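Local coordinates for protein dienelactone hydrolase (Anabaena variabilis, PDB 2O2G) that is probably a hydrolase of the dienelactone hydrolase family, with the alpha/beta-hydrolase fold, at residues V116-A121 with L129-E134. Sequence-based numbering, arbitrary orientation.
Sequences VGYFGA and LVAAAE
The flat ring of Tyr118 meets the helix at its CE2 edge. Ala132 N lies in the ring plane at that edge, 3.6 Å from Tyr118 CE2. Ala131 CB comes in obliquely, also 3.6 Å from Tyr118 CE2. This is a strand packed under its own helix in the alpha/beta-hydrolase fold: strand 115-121, helix 123-134 and strand 139-145 form a beta-alpha-beta crossover, and the tight turn joining the first two carries a Gly-X-Ser-X-Gly pattern consistent with the nucleophile elbow of the family. Tyr118 alone reaches across from 116-121. Its side chain leaves the strand on the helix side, and chi1 -64°, with CG beside the backbone N and anti to the carbonyl carbon, then places the ring against the helix. A large aromatic suits the place because the backbones stay well apart, with Tyr118 CA 8.1 Å from Ala132 CA. Alanines suit the helix side for the complementary reason: their single methyls let the ring edge reach the helix main chain itself. Ala132 CB adds a looser contact, 4.1 Å from Tyr118 CE2. Tyr118 also touches Leu39 and Val139 of the two neighbouring strands, and Ala131 also touches Val99 of helix 91-107. A phenol can sit in this buried setting because its polar end has a partner: Tyr118 OH hydrogen-bonds Thr102 OG1 on helix 91-107, linking the strand to a second helix. That same oxygen also skims the alanine methyl, Tyr118 OH lying 3.7 Å from Ala131 CB.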
loop_
_atom_site.group_PDB
_atom_site.type_symbol
_atom_site.label_atom_id
_atom_site.label_comp_id
_atom_site.label_asym_id
_atom_site.label_seq_id
_atom_site.Cartn_x
_atom_site.Cartn_y
_atom_site.Cartn_z
ATOM N N VAL A 116 -0.957 -11.416 -3.128
ATOM C CA VAL A 116 -0.614 -10.020 -3.028
ATOM C C VAL A 116 -1.741 -9.142 -2.534
ATOM O O VAL A 116 -2.869 -9.226 -3.012
ATOM C CB VAL A 116 -0.079 -9.436 -4.344
ATOM C CG1 VAL A 116 0.199 -7.934 -4.195
ATOM C CG2 VAL A 116 1.211 -10.160 -4.781
ATOM N N GLY A 117 -1.396 -8.283 -1.571
ATOM C CA GLY A 117 -2.292 -7.236 -1.081
ATOM C C GLY A 117 -1.536 -5.908 -1.119
ATOM O O GLY A 117 -0.312 -5.881 -1.080
ATOM N N TYR A 118 -2.260 -4.792 -1.134
ATOM C CA TYR A 118 -1.614 -3.488 -1.153
ATOM C C TYR A 118 -1.943 -2.671 0.095
ATOM O O TYR A 118 -3.110 -2.689 0.608
ATOM C CB TYR A 118 -2.048 -2.640 -2.352
ATOM C CG TYR A 118 -1.716 -3.107 -3.764
ATOM C CD1 TYR A 118 -0.635 -3.912 -4.055
ATOM C CD2 TYR A 118 -2.454 -2.614 -4.823
ATOM C CE1 TYR A 118 -0.353 -4.274 -5.364
ATOM C CE2 TYR A 118 -2.172 -2.941 -6.131
ATOM C CZ TYR A 118 -1.131 -3.759 -6.410
ATOM O OH TYR A 118 -0.915 -4.058 -7.735
ATOM N N PHE A 119 -0.920 -1.998 0.602
ATOM C CA PHE A 119 -1.082 -1.045 1.701
ATOM C C PHE A 119 -0.616 0.264 1.141
ATOM O O PHE A 119 0.586 0.460 0.961
ATOM C CB PHE A 119 -0.321 -1.431 2.968
ATOM C CG PHE A 119 -0.541 -0.453 4.114
ATOM C CD1 PHE A 119 0.190 0.733 4.197
ATOM C CD2 PHE A 119 -1.486 -0.703 5.090
ATOM C CE1 PHE A 119 -0.037 1.653 5.264
ATOM C CE2 PHE A 119 -1.738 0.226 6.141
ATOM C CZ PHE A 119 -1.026 1.384 6.228
ATOM N N GLY A 120 -1.560 1.167 0.855
ATOM C CA GLY A 120 -1.222 2.426 0.268
ATOM C C GLY A 120 -1.361 3.539 1.280
ATOM O O GLY A 120 -2.429 3.670 1.867
ATOM N N ALA A 121 -0.304 4.342 1.454
ATOM C CA ALA A 121 -0.276 5.416 2.446
ATOM C C ALA A 121 -0.432 6.793 1.796
ATOM O O ALA A 121 0.297 7.126 0.833
ATOM C CB ALA A 121 1.017 5.367 3.227
ATOM N N LEU A 129 -5.190 1.737 -5.544
ATOM C CA LEU A 129 -6.470 1.401 -6.141
ATOM C C LEU A 129 -6.373 1.384 -7.650
ATOM O O LEU A 129 -7.007 0.547 -8.280
ATOM C CB LEU A 129 -7.591 2.336 -5.676
ATOM C CG LEU A 129 -7.849 2.112 -4.178
ATOM C CD1 LEU A 129 -8.502 3.318 -3.570
ATOM C CD2 LEU A 129 -8.671 0.837 -3.912
ATOM N N VAL A 130 -5.606 2.306 -8.242
ATOM C CA VAL A 130 -5.474 2.323 -9.711
ATOM C C VAL A 130 -4.755 1.059 -10.188
ATOM O O VAL A 130 -5.149 0.445 -11.179
ATOM C CB VAL A 130 -4.771 3.609 -10.239
ATOM C CG1 VAL A 130 -4.546 3.528 -11.759
ATOM C CG2 VAL A 130 -5.590 4.834 -9.902
ATOM N N ALA A 131 -3.710 0.660 -9.461
ATOM C CA ALA A 131 -2.979 -0.559 -9.767
ATOM C C ALA A 131 -3.838 -1.841 -9.603
ATOM O O ALA A 131 -3.775 -2.747 -10.434
ATOM C CB ALA A 131 -1.725 -0.649 -8.878
ATOM N N ALA A 132 -4.631 -1.897 -8.533
ATOM C CA ALA A 132 -5.491 -3.039 -8.245
ATOM C C ALA A 132 -6.490 -3.294 -9.376
ATOM O O ALA A 132 -6.749 -4.443 -9.733
ATOM C CB ALA A 132 -6.208 -2.822 -6.901
ATOM N N ALA A 133 -7.032 -2.220 -9.941
ATOM C CA ALA A 133 -7.957 -2.301 -11.072
ATOM C C ALA A 133 -7.278 -2.865 -12.323
ATOM O O ALA A 133 -7.966 -3.443 -13.165
ATOM C CB ALA A 133 -8.530 -0.971 -11.355
ATOM N N GLU A 134 -5.954 -2.685 -12.438
ATOM C CA GLU A 134 -5.129 -3.253 -13.529
ATOM C C GLU A 134 -4.706 -4.725 -13.327
ATOM O O GLU A 134 -4.256 -5.354 -14.289
ATOM C CB GLU A 134 -3.827 -2.463 -13.739
ATOM C CG GLU A 134 -3.995 -1.032 -14.091
ATOM C CD GLU A 134 -4.756 -0.853 -15.351
ATOM O OE1 GLU A 134 -4.402 -1.527 -16.351
ATOM O OE2 GLU A 134 -5.708 -0.044 -15.339
#